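Local coordinates for protein NleG5-1 effector (Enterobacteria phage YYZ-2008, PDB 5VGC) that probably acts as a ubiquitin-protein transferase (an E3 ligase of the RING and U-box type) and binds calcium ions, at residues E23-I28 / R83-G88; A37-G42 / V46-M51; G59-D64 / Q76-I81; R141-T146 / K170-H175; M166-M171 / A181-S186. The protein carries 1 engineered substitution. One frame throughout, in Å; residues are numbered along the deposited sequence. Where two conformers were deposited one is given.

Contact 1: residues E23-I28 / R83-G88; sequences ETLSEI and RTLNHG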
# COMPACT_ATOMS: atom_id res chain seq x y z
N GLU A 23 -8.52 15.86 31.59
CA GLU A 23 -8.18 14.92 32.68
C GLU A 23 -9.24 13.83 32.88
O GLU A 23 -8.90 12.68 33.17
CB GLU A 23 -7.86 15.63 34.01
CG GLU A 23 -8.93 16.58 34.55
CD GLU A 23 -8.49 18.04 34.55
OE1 GLU A 23 -8.46 18.65 33.46
OE2 GLU A 23 -8.16 18.57 35.63
N THR A 24 -10.52 14.19 32.70
CA THR A 24 -11.61 13.20 32.73
C THR A 24 -11.49 12.19 31.57
O THR A 24 -11.67 10.98 31.77
CB THR A 24 -13.00 13.88 32.70
OG1 THR A 24 -13.09 14.84 33.75
CG2 THR A 24 -14.12 12.87 32.86
N LEU A 25 -11.16 12.68 30.38
CA LEU A 25 -11.00 11.82 29.20
C LEU A 25 -9.79 10.89 29.36
O LEU A 25 -9.86 9.69 29.04
CB LEU A 25 -10.88 12.64 27.92
CG LEU A 25 -12.10 13.52 27.55
CD1 LEU A 25 -11.71 14.56 26.51
CD2 LEU A 25 -13.26 12.69 27.05
N SER A 26 -8.68 11.43 29.88
CA SER A 26 -7.49 10.64 30.24
C SER A 26 -7.84 9.48 31.17
O SER A 26 -7.37 8.36 30.97
CB SER A 26 -6.41 11.53 30.88
OG SER A 26 -5.83 12.39 29.91
N GLU A 27 -8.66 9.75 32.19
CA GLU A 27 -9.13 8.67 33.08
C GLU A 27 -9.99 7.63 32.34
O GLU A 27 -9.90 6.43 32.65
CB GLU A 27 -9.86 9.25 34.32
CG GLU A 27 -8.88 9.79 35.37
CD GLU A 27 -9.48 10.84 36.31
OE1 GLU A 27 -10.71 10.82 36.54
OE2 GLU A 27 -8.71 11.67 36.84
N ILE A 28 -10.78 8.07 31.36
CA ILE A 28 -11.49 7.11 30.48
C ILE A 28 -10.47 6.25 29.73
O ILE A 28 -10.59 5.02 29.71
CB ILE A 28 -12.45 7.76 29.45
CG1 ILE A 28 -13.49 8.67 30.12
CG2 ILE A 28 -13.18 6.67 28.66
CD1 ILE A 28 -14.18 9.62 29.17
N ARG A 83 -15.83 10.05 18.88
CA ARG A 83 -15.19 11.19 18.22
C ARG A 83 -14.38 12.04 19.21
O ARG A 83 -13.29 12.50 18.88
CB ARG A 83 -16.21 12.06 17.48
CG ARG A 83 -16.73 11.45 16.20
CD ARG A 83 -17.35 12.50 15.30
NE ARG A 83 -18.08 11.80 14.25
CZ ARG A 83 -17.54 11.38 13.10
NH1 ARG A 83 -16.25 11.56 12.80
NH2 ARG A 83 -18.30 10.75 12.23
N THR A 84 -14.91 12.24 20.41
CA THR A 84 -14.23 13.07 21.39
C THR A 84 -12.93 12.41 21.85
O THR A 84 -11.91 13.08 21.94
CB THR A 84 -15.15 13.41 22.59
OG1 THR A 84 -16.40 13.92 22.10
CG2 THR A 84 -14.51 14.44 23.49
N LEU A 85 -12.98 11.11 22.11
CA LEU A 85 -11.77 10.34 22.46
C LEU A 85 -10.73 10.14 21.33
O LEU A 85 -9.53 10.28 21.57
CB LEU A 85 -12.16 8.95 23.00
CG LEU A 85 -12.90 8.94 24.33
CD1 LEU A 85 -13.48 7.56 24.60
CD2 LEU A 85 -11.95 9.36 25.44
N ASN A 86 -11.18 9.80 20.12
CA ASN A 86 -10.27 9.31 19.08
C ASN A 86 -9.43 10.39 18.38
O ASN A 86 -9.83 11.56 18.32
CB ASN A 86 -11.06 8.53 18.02
CG ASN A 86 -11.60 7.20 18.56
OD1 ASN A 86 -11.12 6.68 19.57
ND2 ASN A 86 -12.59 6.66 17.88
N HIS A 87 -8.29 9.98 17.83
CA HIS A 87 -7.47 10.87 17.00
C HIS A 87 -8.21 11.15 15.69
O HIS A 87 -8.85 10.25 15.13
CB HIS A 87 -6.11 10.26 16.68
CG HIS A 87 -5.30 9.89 17.88
ND1 HIS A 87 -4.48 10.78 18.55
CD2 HIS A 87 -5.18 8.71 18.53
CE1 HIS A 87 -3.90 10.17 19.56
NE2 HIS A 87 -4.31 8.91 19.57
N GLY A 88 -8.12 12.39 15.23
CA GLY A 88 -8.85 12.85 14.05
C GLY A 88 -10.36 12.98 14.20
O GLY A 88 -11.06 13.19 13.22

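Contact 2: residues A37-G42 / V46-M51; sequences AQIRLG and VSIRPM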
# COMPACT_ATOMS: atom_id res chain seq x y z
N ALA A 37 -13.62 0.51 29.92
CA ALA A 37 -14.13 1.61 30.75
C ALA A 37 -15.66 1.64 30.66
O ALA A 37 -16.23 1.71 29.55
CB ALA A 37 -13.52 2.93 30.34
N GLN A 38 -16.32 1.56 31.82
CA GLN A 38 -17.78 1.64 31.91
C GLN A 38 -18.19 3.09 32.15
O GLN A 38 -17.97 3.64 33.24
CB GLN A 38 -18.34 0.73 33.01
CG GLN A 38 -18.62 -0.71 32.56
CD GLN A 38 -19.88 -0.85 31.71
OE1 GLN A 38 -20.85 -0.09 31.85
NE2 GLN A 38 -19.88 -1.84 30.83
N ILE A 39 -18.79 3.70 31.12
CA ILE A 39 -19.28 5.08 31.19
C ILE A 39 -20.79 5.08 31.47
O ILE A 39 -21.54 4.28 30.89
CB ILE A 39 -18.92 5.86 29.89
CG1 ILE A 39 -17.43 6.23 29.91
CG2 ILE A 39 -19.77 7.14 29.75
CD1 ILE A 39 -16.90 6.80 28.62
N ARG A 40 -21.21 5.98 32.37
CA ARG A 40 -22.62 6.24 32.66
C ARG A 40 -23.08 7.49 31.91
O ARG A 40 -22.43 8.54 31.99
CB ARG A 40 -22.83 6.46 34.16
CG ARG A 40 -24.29 6.38 34.61
CD ARG A 40 -24.44 6.68 36.09
NE ARG A 40 -23.66 5.76 36.93
CZ ARG A 40 -23.99 4.49 37.20
NH1 ARG A 40 -25.10 3.94 36.71
NH2 ARG A 40 -23.19 3.76 37.98
N LEU A 41 -24.20 7.39 31.20
CA LEU A 41 -24.82 8.54 30.52
C LEU A 41 -26.31 8.48 30.73
O LEU A 41 -26.94 7.49 30.38
CB LEU A 41 -24.50 8.51 29.02
CG LEU A 41 -23.23 9.20 28.57
CD1 LEU A 41 -22.93 8.76 27.15
CD2 LEU A 41 -23.40 10.71 28.63
N GLY A 42 -26.87 9.54 31.30
CA GLY A 42 -28.21 9.49 31.88
C GLY A 42 -28.15 8.44 32.98
O GLY A 42 -27.35 8.57 33.91
N VAL A 46 -22.62 2.42 28.91
CA VAL A 46 -21.84 2.24 27.66
C VAL A 46 -20.43 1.77 28.00
O VAL A 46 -19.81 2.26 28.95
CB VAL A 46 -21.77 3.52 26.77
CG1 VAL A 46 -23.01 3.66 25.91
CG2 VAL A 46 -21.55 4.77 27.59
N SER A 47 -19.93 0.81 27.22
CA SER A 47 -18.63 0.19 27.48
C SER A 47 -17.65 0.62 26.40
O SER A 47 -17.87 0.35 25.21
CB SER A 47 -18.76 -1.33 27.51
OG SER A 47 -17.52 -1.93 27.88
N ILE A 48 -16.57 1.28 26.80
CA ILE A 48 -15.51 1.67 25.89
C ILE A 48 -14.38 0.66 26.02
O ILE A 48 -13.83 0.46 27.12
CB ILE A 48 -14.98 3.09 26.19
CG1 ILE A 48 -16.13 4.10 26.32
CG2 ILE A 48 -14.01 3.55 25.12
CD1 ILE A 48 -17.17 4.07 25.22
N ARG A 49 -14.03 0.03 24.89
CA ARG A 49 -12.85 -0.84 24.79
C ARG A 49 -11.83 -0.22 23.82
O ARG A 49 -12.22 0.50 22.88
CB ARG A 49 -13.25 -2.23 24.28
CG ARG A 49 -14.11 -3.01 25.25
CD ARG A 49 -14.89 -4.14 24.59
NE ARG A 49 -16.11 -4.46 25.33
CZ ARG A 49 -17.11 -5.22 24.87
NH1 ARG A 49 -17.06 -5.77 23.66
NH2 ARG A 49 -18.18 -5.43 25.63
N PRO A 50 -10.54 -0.50 24.06
CA PRO A 50 -9.49 0.01 23.18
C PRO A 50 -9.49 -0.79 21.88
O PRO A 50 -9.61 -2.01 21.92
CB PRO A 50 -8.21 -0.25 23.98
CG PRO A 50 -8.51 -1.47 24.77
CD PRO A 50 -9.97 -1.36 25.12
N MET A 51 -9.36 -0.10 20.76
CA MET A 51 -9.36 -0.77 19.46
C MET A 51 -8.02 -1.43 19.22
O MET A 51 -7.05 -1.19 19.94
CB MET A 51 -9.68 0.21 18.33
CG MET A 51 -11.12 0.71 18.38
SD MET A 51 -11.54 1.70 16.94
CE MET A 51 -11.76 0.37 15.75

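Contact 3: residues G59-D64 / Q76-I81; sequences GSLNQD and QYIEHI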
# COMPACT_ATOMS: atom_id res chain seq x y z
N GLY A 59 -16.87 1.98 21.29
CA GLY A 59 -17.93 1.95 22.29
C GLY A 59 -19.02 0.96 21.94
O GLY A 59 -19.40 0.85 20.77
N SER A 60 -19.53 0.25 22.95
CA SER A 60 -20.68 -0.63 22.79
C SER A 60 -21.74 -0.31 23.83
O SER A 60 -21.41 0.18 24.93
CB SER A 60 -20.27 -2.10 22.88
OG SER A 60 -19.70 -2.41 24.15
N LEU A 61 -23.00 -0.57 23.48
CA LEU A 61 -24.14 -0.28 24.34
C LEU A 61 -24.68 -1.56 25.00
O LEU A 61 -25.45 -2.30 24.40
CB LEU A 61 -25.24 0.40 23.51
CG LEU A 61 -26.41 1.03 24.27
CD1 LEU A 61 -25.97 2.26 25.06
CD2 LEU A 61 -27.53 1.41 23.32
N ASN A 62 -24.26 -1.80 26.25
CA ASN A 62 -24.81 -2.90 27.06
C ASN A 62 -26.28 -2.59 27.39
O ASN A 62 -26.58 -1.99 28.43
CB ASN A 62 -24.00 -3.10 28.37
CG ASN A 62 -22.64 -3.74 28.15
OD1 ASN A 62 -21.62 -3.22 28.61
ND2 ASN A 62 -22.61 -4.87 27.45
N GLN A 63 -27.18 -3.00 26.50
CA GLN A 63 -28.61 -2.70 26.59
C GLN A 63 -29.44 -3.96 26.40
O GLN A 63 -28.95 -4.94 25.85
CB GLN A 63 -29.02 -1.66 25.55
CG GLN A 63 -28.67 -2.03 24.10
CD GLN A 63 -29.74 -1.68 23.08
OE1 GLN A 63 -29.42 -1.25 21.97
NE2 GLN A 63 -31.01 -1.86 23.44
N ASP A 64 -30.69 -3.91 26.86
CA ASP A 64 -31.64 -5.03 26.73
C ASP A 64 -33.08 -4.53 26.69
O ASP A 64 -33.58 -3.98 27.67
CB ASP A 64 -31.46 -6.03 27.88
CG ASP A 64 -30.49 -7.15 27.53
OD1 ASP A 64 -30.88 -8.09 26.80
OD2 ASP A 64 -29.33 -7.10 28.00
N GLN A 76 -25.86 7.49 19.13
CA GLN A 76 -25.37 8.85 18.86
C GLN A 76 -24.35 9.27 19.94
O GLN A 76 -23.25 9.77 19.62
CB GLN A 76 -26.50 9.88 18.76
CG GLN A 76 -27.41 9.69 17.54
CD GLN A 76 -28.55 10.69 17.46
OE1 GLN A 76 -29.11 11.13 18.47
NE2 GLN A 76 -28.93 11.04 16.23
N TYR A 77 -24.71 9.05 21.20
CA TYR A 77 -23.78 9.38 22.29
C TYR A 77 -22.48 8.59 22.22
O TYR A 77 -21.41 9.13 22.53
CB TYR A 77 -24.44 9.29 23.67
CG TYR A 77 -25.33 10.49 24.01
CD1 TYR A 77 -24.86 11.81 23.87
CD2 TYR A 77 -26.63 10.31 24.48
CE1 TYR A 77 -25.66 12.89 24.17
CE2 TYR A 77 -27.43 11.39 24.80
CZ TYR A 77 -26.94 12.68 24.64
OH TYR A 77 -27.73 13.78 24.96
N ILE A 78 -22.56 7.32 21.81
CA ILE A 78 -21.33 6.52 21.55
C ILE A 78 -20.53 7.15 20.43
O ILE A 78 -19.31 7.30 20.55
CB ILE A 78 -21.60 5.03 21.23
CG1 ILE A 78 -22.16 4.32 22.47
CG2 ILE A 78 -20.30 4.33 20.79
CD1 ILE A 78 -22.51 2.86 22.27
N GLU A 79 -21.20 7.51 19.33
CA GLU A 79 -20.50 8.21 18.24
C GLU A 79 -19.77 9.44 18.76
O GLU A 79 -18.58 9.63 18.47
CB GLU A 79 -21.45 8.57 17.10
CG GLU A 79 -21.40 7.56 15.98
CD GLU A 79 -22.25 7.96 14.81
OE1 GLU A 79 -22.81 7.06 14.13
OE2 GLU A 79 -22.37 9.18 14.58
N HIS A 80 -20.49 10.27 19.52
CA HIS A 80 -19.87 11.46 20.13
C HIS A 80 -18.68 11.11 21.04
O HIS A 80 -17.61 11.69 20.91
CB HIS A 80 -20.86 12.28 20.94
CG HIS A 80 -20.31 13.61 21.37
ND1 HIS A 80 -19.69 13.81 22.58
CD2 HIS A 80 -20.25 14.80 20.72
CE1 HIS A 80 -19.30 15.07 22.67
NE2 HIS A 80 -19.63 15.69 21.55
N ILE A 81 -18.87 10.17 21.94
CA ILE A 81 -17.79 9.81 22.85
C ILE A 81 -16.57 9.35 22.04
O ILE A 81 -15.44 9.78 22.31
CB ILE A 81 -18.21 8.73 23.87
CG1 ILE A 81 -19.21 9.30 24.86
CG2 ILE A 81 -16.99 8.21 24.63
CD1 ILE A 81 -20.05 8.24 25.53

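Contact 4: residues R141-T146 / K170-H175; sequences RTCPVT and KMALIH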
# COMPACT_ATOMS: atom_id res chain seq x y z
N ARG A 141 4.56 -36.44 -11.09
CA ARG A 141 3.14 -36.63 -11.33
C ARG A 141 2.26 -35.99 -10.26
O ARG A 141 1.09 -35.76 -10.53
CB ARG A 141 2.78 -38.11 -11.48
CG ARG A 141 3.29 -38.73 -12.77
CD ARG A 141 2.75 -40.11 -13.11
NE ARG A 141 2.53 -40.19 -14.57
CZ ARG A 141 1.36 -40.42 -15.20
NH1 ARG A 141 0.22 -40.62 -14.54
NH2 ARG A 141 1.34 -40.44 -16.53
N THR A 142 2.79 -35.69 -9.06
CA THR A 142 1.95 -35.25 -7.94
C THR A 142 1.97 -33.74 -7.69
O THR A 142 3.03 -33.13 -7.66
CB THR A 142 2.34 -35.92 -6.62
OG1 THR A 142 3.64 -35.48 -6.24
CG2 THR A 142 2.31 -37.45 -6.76
N CYS A 143 0.79 -33.16 -7.50
CA CYS A 143 0.62 -31.72 -7.29
C CYS A 143 1.20 -31.26 -5.96
O CYS A 143 0.96 -31.89 -4.93
CB CYS A 143 -0.87 -31.36 -7.38
SG CYS A 143 -1.32 -29.70 -6.83
N PRO A 144 1.97 -30.14 -5.97
CA PRO A 144 2.55 -29.65 -4.69
C PRO A 144 1.52 -29.17 -3.67
O PRO A 144 1.82 -29.15 -2.48
CB PRO A 144 3.46 -28.51 -5.11
CG PRO A 144 3.64 -28.64 -6.58
CD PRO A 144 2.38 -29.29 -7.10
N VAL A 145 0.31 -28.80 -4.14
CA VAL A 145 -0.77 -28.39 -3.26
C VAL A 145 -1.57 -29.60 -2.78
O VAL A 145 -1.64 -29.83 -1.57
CB VAL A 145 -1.68 -27.34 -3.95
CG1 VAL A 145 -2.81 -26.91 -3.03
CG2 VAL A 145 -0.86 -26.13 -4.37
N THR A 146 -2.16 -30.38 -3.68
CA THR A 146 -3.02 -31.52 -3.25
C THR A 146 -2.23 -32.72 -2.73
O THR A 146 -2.79 -33.54 -2.01
CB THR A 146 -3.91 -32.06 -4.37
OG1 THR A 146 -3.06 -32.39 -5.46
CG2 THR A 146 -4.95 -31.04 -4.79
N LYS A 170 -5.56 -28.48 -11.47
CA LYS A 170 -6.32 -27.36 -12.01
C LYS A 170 -7.16 -26.64 -10.94
O LYS A 170 -7.08 -25.39 -10.79
CB LYS A 170 -7.23 -27.88 -13.12
CG LYS A 170 -8.00 -26.82 -13.89
CD LYS A 170 -8.99 -27.50 -14.81
CE LYS A 170 -9.88 -26.45 -15.44
NZ LYS A 170 -11.01 -27.06 -16.18
N MET A 171 -7.94 -27.42 -10.20
CA MET A 171 -8.79 -26.91 -9.13
C MET A 171 -7.96 -26.15 -8.08
O MET A 171 -8.40 -25.09 -7.58
CB MET A 171 -9.59 -28.04 -8.45
CG MET A 171 -10.60 -28.76 -9.36
SD MET A 171 -11.53 -30.18 -8.67
CE MET A 171 -10.28 -31.47 -8.71
N ALA A 172 -6.77 -26.68 -7.78
CA ALA A 172 -5.86 -26.04 -6.83
C ALA A 172 -5.37 -24.72 -7.38
O ALA A 172 -5.36 -23.71 -6.67
CB ALA A 172 -4.68 -26.94 -6.51
N LEU A 173 -4.97 -24.72 -8.66
CA LEU A 173 -4.53 -23.46 -9.28
C LEU A 173 -5.65 -22.38 -9.29
O LEU A 173 -5.42 -21.19 -8.95
CB LEU A 173 -4.00 -23.71 -10.70
CG LEU A 173 -2.81 -22.86 -11.13
CD1 LEU A 173 -1.65 -23.07 -10.16
CD2 LEU A 173 -2.43 -23.25 -12.55
N ILE A 174 -6.85 -22.83 -9.66
CA ILE A 174 -8.03 -21.97 -9.58
C ILE A 174 -8.23 -21.40 -8.15
O ILE A 174 -8.51 -20.18 -7.99
CB ILE A 174 -9.29 -22.68 -10.10
CG1 ILE A 174 -9.17 -22.81 -11.63
CG2 ILE A 174 -10.56 -21.88 -9.71
CD1 ILE A 174 -10.20 -23.71 -12.28
N HIS A 175 -8.09 -22.26 -7.15
CA HIS A 175 -8.15 -21.84 -5.75
C HIS A 175 -7.05 -20.83 -5.39
O HIS A 175 -7.33 -19.84 -4.71
CB HIS A 175 -8.08 -23.05 -4.83
CG HIS A 175 -8.14 -22.71 -3.38
ND1 HIS A 175 -7.02 -22.73 -2.57
CD2 HIS A 175 -9.17 -22.37 -2.58
CE1 HIS A 175 -7.36 -22.40 -1.34
NE2 HIS A 175 -8.67 -22.18 -1.31

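Contact 5: residues M166-M171 / A181-S186; sequences MLYDKM and AAHPLS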
# COMPACT_ATOMS: atom_id res chain seq x y z
N MET A 166 6.09 -26.97 -12.87
CA MET A 166 5.56 -28.11 -12.15
C MET A 166 4.11 -28.29 -12.50
O MET A 166 3.43 -27.36 -12.95
CB MET A 166 5.77 -27.93 -10.66
CG MET A 166 7.26 -28.00 -10.31
SD MET A 166 7.59 -28.64 -8.66
CE MET A 166 7.02 -27.32 -7.61
N LEU A 167 3.68 -29.53 -12.31
CA LEU A 167 2.33 -29.95 -12.60
C LEU A 167 1.47 -29.70 -11.36
O LEU A 167 1.77 -30.23 -10.31
CB LEU A 167 2.30 -31.45 -12.95
CG LEU A 167 0.92 -32.03 -13.25
CD1 LEU A 167 0.31 -31.32 -14.46
CD2 LEU A 167 1.02 -33.54 -13.49
N TYR A 168 0.42 -28.91 -11.51
CA TYR A 168 -0.54 -28.65 -10.43
C TYR A 168 -1.93 -29.15 -10.82
O TYR A 168 -2.28 -29.24 -12.02
CB TYR A 168 -0.63 -27.14 -10.12
CG TYR A 168 0.66 -26.53 -9.61
CD1 TYR A 168 1.70 -26.25 -10.46
CD2 TYR A 168 0.83 -26.24 -8.28
CE1 TYR A 168 2.88 -25.71 -10.01
CE2 TYR A 168 2.02 -25.70 -7.81
CZ TYR A 168 3.04 -25.43 -8.71
OH TYR A 168 4.26 -24.90 -8.30
N ASP A 169 -2.72 -29.45 -9.80
CA ASP A 169 -4.15 -29.70 -9.95
C ASP A 169 -4.85 -28.39 -10.33
O ASP A 169 -4.76 -27.35 -9.62
CB ASP A 169 -4.74 -30.27 -8.65
CG ASP A 169 -6.10 -30.93 -8.86
OD1 ASP A 169 -7.03 -30.25 -9.32
OD2 ASP A 169 -6.24 -32.13 -8.54
N LYS A 170 -5.56 -28.48 -11.47
CA LYS A 170 -6.32 -27.36 -12.01
C LYS A 170 -7.16 -26.64 -10.94
O LYS A 170 -7.08 -25.39 -10.79
CB LYS A 170 -7.23 -27.88 -13.12
CG LYS A 170 -8.00 -26.82 -13.89
CD LYS A 170 -8.99 -27.50 -14.81
CE LYS A 170 -9.88 -26.45 -15.44
NZ LYS A 170 -11.01 -27.06 -16.18
N MET A 171 -7.94 -27.42 -10.20
CA MET A 171 -8.79 -26.91 -9.13
C MET A 171 -7.96 -26.15 -8.08
O MET A 171 -8.40 -25.09 -7.58
CB MET A 171 -9.59 -28.04 -8.45
CG MET A 171 -10.60 -28.76 -9.36
SD MET A 171 -11.53 -30.18 -8.67
CE MET A 171 -10.28 -31.47 -8.71
N ALA A 181 -3.62 -15.95 -3.69
CA ALA A 181 -2.54 -16.52 -2.88
C ALA A 181 -1.23 -16.46 -3.64
O ALA A 181 -1.21 -16.49 -4.89
CB ALA A 181 -2.83 -17.96 -2.51
N ALA A 182 -0.14 -16.40 -2.88
CA ALA A 182 1.19 -16.35 -3.42
C ALA A 182 1.58 -17.70 -4.08
O ALA A 182 1.04 -18.76 -3.75
CB ALA A 182 2.16 -15.99 -2.31
N HIS A 183 2.52 -17.63 -5.02
CA HIS A 183 3.06 -18.81 -5.68
C HIS A 183 3.73 -19.65 -4.61
O HIS A 183 4.57 -19.12 -3.86
CB HIS A 183 4.09 -18.39 -6.76
CG HIS A 183 4.56 -19.52 -7.63
ND1 HIS A 183 5.26 -20.60 -7.14
CD2 HIS A 183 4.45 -19.73 -8.96
CE1 HIS A 183 5.54 -21.43 -8.12
NE2 HIS A 183 5.06 -20.93 -9.23
N PRO A 184 3.36 -20.95 -4.50
CA PRO A 184 3.88 -21.75 -3.36
C PRO A 184 5.40 -21.84 -3.22
O PRO A 184 5.88 -22.06 -2.12
CB PRO A 184 3.24 -23.12 -3.56
CG PRO A 184 2.69 -23.12 -4.95
CD PRO A 184 2.36 -21.70 -5.27
N LEU A 185 6.15 -21.66 -4.30
CA LEU A 185 7.62 -21.65 -4.27
C LEU A 185 8.20 -20.24 -4.17
O LEU A 185 8.85 -19.90 -3.18
CB LEU A 185 8.19 -22.36 -5.51
CG LEU A 185 8.03 -23.88 -5.60
CD1 LEU A 185 8.63 -24.42 -6.90
CD2 LEU A 185 8.67 -24.54 -4.39
N SER A 186 7.98 -19.42 -5.19
CA SER A 186 8.62 -18.10 -5.24
C SER A 186 7.94 -17.04 -4.35
O SER A 186 8.54 -16.00 -4.08
CB SER A 186 8.70 -17.59 -6.69
OG SER A 186 7.43 -17.22 -7.20

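Contact 1: residues E23-I28 / R83-G88
Leu85 meets Leu25 and Ile28 through its two methyl branches. The CB of Leu85 leaves helix 68-85 without aiming straight at helix 22-34. The next bond corrects this. CG stands opposite the carbonyl carbon and beside the backbone N (chi1 -66°), and from there the branches divide the work. Leu85 CD2 is 3.9 Å from Leu25 CD2 and 4.2 Å from Leu25 O. The other branch goes to Ile28 one turn further on, with Leu85 CD1 to Ile28 CG2 at 4.2 Å. The Ile28 side chain is crossed at about a right angle, that of Leu25 more obliquely.

This is helix-to-helix packing in the N-terminal part of the chain, two helices on a three-stranded antiparallel sheet. Ile28 also rests on Ala37 and Ile39 of the sheet, and Leu85 on Ile48. The Leu85 pairs are therefore buried between the helices and the strands.

Thr84 closes one side with its methyl. Thr84 CG2 is 4.1 Å from Leu25 CD1, and the two side chains cross nearly perpendicularly. The rotation that places Thr84 OG1 for its bond to His80 O also sets CG2 opposite the backbone N, on the Leu25 side. Helical geometry ends at Asn86. Just before that end, Leu85 O accepts a hydrogen bond from Arg29 NH2, a polar tie between the same two helices.

Contact 2: residues A37-G42 / V46-M51
Ile39 lies against Val46 and Ile48 in a beta hairpin, the first two strands of a three-stranded antiparallel sheet. The local strand axes approach to 4.8 Å and run at 146°. Ala37 with Ile48 and Ile39 with Val46 are hydrogen-bonded pairs, each closed by two N-H...O bonds; Ile48 N to Ala37 O, for example, is 2.8 Å.

The tight face carries Ala37, Ile39, Val46 and Ile48, all buried. Ile39 CD1 reaches across to Ile48 CG1 at 3.6 Å. Nearer the turn, Val46 CG2 sits between its own backbone N and carbonyl carbon. That rotation sends the methyl toward strand 37-41, and Val46 CG2 is 3.7 Å from Ile39 CB. Leu41 CD1 touches the same methyl from further along. Ile28 of helix 22-34 and Ile78 of helix 68-85 help to cover this face.

The other face is looser. It holds the non-hydrogen-bonded pair Gln38 and Ser47, flanked by the exposed Arg40 and Arg49. Gln38 bends at chi2 (-75°) and folds back over the neighbouring strand. Its amide nitrogen bonds to Glu36 OE2 and Asn62 OD1. Toward Ser47 it makes only packing contact, with Gln38 NE2 3.5 Å from Ser47 CB.

Contact 3: residues G59-D64 / Q76-I81
The peptide group between Ser60 and Leu61 has Ile78 CD1 standing over one of its flat faces. The methyl Ile78 CD1 is 3.6 Å from Ser60 C and 3.7 Å from Leu61 N, almost straight above the plane. The preceding peptide, between Gly59 and Ser60, is met differently. Ile78 CG2 comes to it obliquely, beside Gly59 O and CA and not over the face, at 3.6 Å from Gly59 O. Ile78 thus lays both branches along the backbone.

The access comes from Gly59. It has no side chain on the face turned to the helix, and Ile78 CG2 comes within 3.7 Å of Gly59 CA. With CG1 of Ile78 beside its backbone N (chi1 -67°), CG2 falls opposite that N and meets Gly59, while CG1 carries CD1 on to the next peptide.

The contact packs helix 68-85 against strand 57-60, an outermost strand of the three-stranded antiparallel sheet. A short loop, residues 61-67, links the two. The backbone of Ser60 pairs with Ser47 in the middle strand, and Gly59 N is bonded to Glu82 OE2 from the same helix as Ile78.

Beyond the strand, Leu61 adds the apolar side-chain pair: Leu61 CB is 3.9 Å from Ile78 CD1. The chain then turns away at Asn62, the centre of an inverse gamma turn.

Contact 4: residues R141-T146 / K170-H175
Val145 and Ala172 mark where the two backbones come nearest, with 6.6 Å between Val145 CA and Ala172 CA. Segment 141-146 is extended at Thr142 and Cys143. It then curls through Pro144, Val145 and Thr146, which have helical phi and psi without regular helix bonds. Segment 170-175 is the start of helix 170-178.

The methyl of Ala172 sits among the side chains of Cys143, Val145 and Thr146. Ala172 CB is 4.0 Å from Val145 CG1, which stands opposite its backbone N (chi1 180°) and so beside the methyl. Val145 CB is also close, because its bond from CA points toward the helix. The sulfur Cys143 SG is 4.4 Å from Ala172 CB. Thr146 CG2 is 4.5 Å from Ala172 CB, a looser touch.

The sulfur also holds the turn together. It accepts a nearly straight bond, Thr146 N to Cys143 SG 3.3 Å at 169°, and a weak, more bent one from Val145 N.

The sequence Cys-Pro-Val-Thr resembles the Cys-Pro-Ile/Val-Thr loop of U-box ligases, so this turn probably faces the E2, as in those ligases. The chemistry implies a turn shaped by its own N-H...S bonds, and a small, wholly apolar join to the helix.

Contact 5: residues M166-M171 / A181-S186
Met166 and Leu185 reach toward each other tip to tip. The terminal methyl, Met166 CE, meets Leu185 CD1 at 3.4 Å and lies 4.1 Å from Leu185 CG. The methionine chain bends at its last torsion (chi3 -70°), which turns CE toward the leucine. Leu185 is exposed, so this end of the contact lies near the surface.

Tyr168, two residues along strand 164-169, points to the same side and meets the loop more deeply. The proline ring of Pro184 runs alongside Tyr168, pointing the other way, with Tyr168 CE2 3.9 Å from Pro184 CG. The approach is oblique. Pro144 packs on Tyr168 as well. The phenol end continues to His183, whose side chain lies roughly perpendicular to it. Tyr168 OH is 3.7 Å from His183 CE1, a packing contact.

His183 is fixed by bonds at both ring nitrogens. Leu185 N gives a hydrogen bond to His183 ND1, 3.2 Å long and only 3° out of the ring plane. His183 NE2 bonds to Arg157 O at the end of strand 152-157.

The contact folds the loop after helix 170-178 back over the strand that leads into that helix. His183-Pro184-Leu185 resembles the His-Pro-Leu/Phe loop of U-box domains. With the loop at 143-146 it probably forms the two loops of the E2-facing side. Across the contact everything is van der Waals packing. The polar work is done by the imidazole, which accepts from its own loop and probably donates to Arg157 O, and so ties the loop to the sheet.

From the N terminus, helix 22-34 opens contact 1, which closes at the end of helix 68-85. Contacts 2 and 3 both fall within that span, one after the other. Contact 2 closes the hairpin of strands 37-41 and 44-50. Contact 3 closes the short loop from strand 57-60 to helix 68-85. Together they join two helices and a three-stranded sheet. Contacts 4 and 5 come later, on the opposite side of the chain's centre; contacts 1 and 4 are about 52 Å apart between centres. Contact 5 begins on the stretch where contact 4 ends, sharing Lys170 and Met171. They bring two loops to strand 164-169 and helix 170-178.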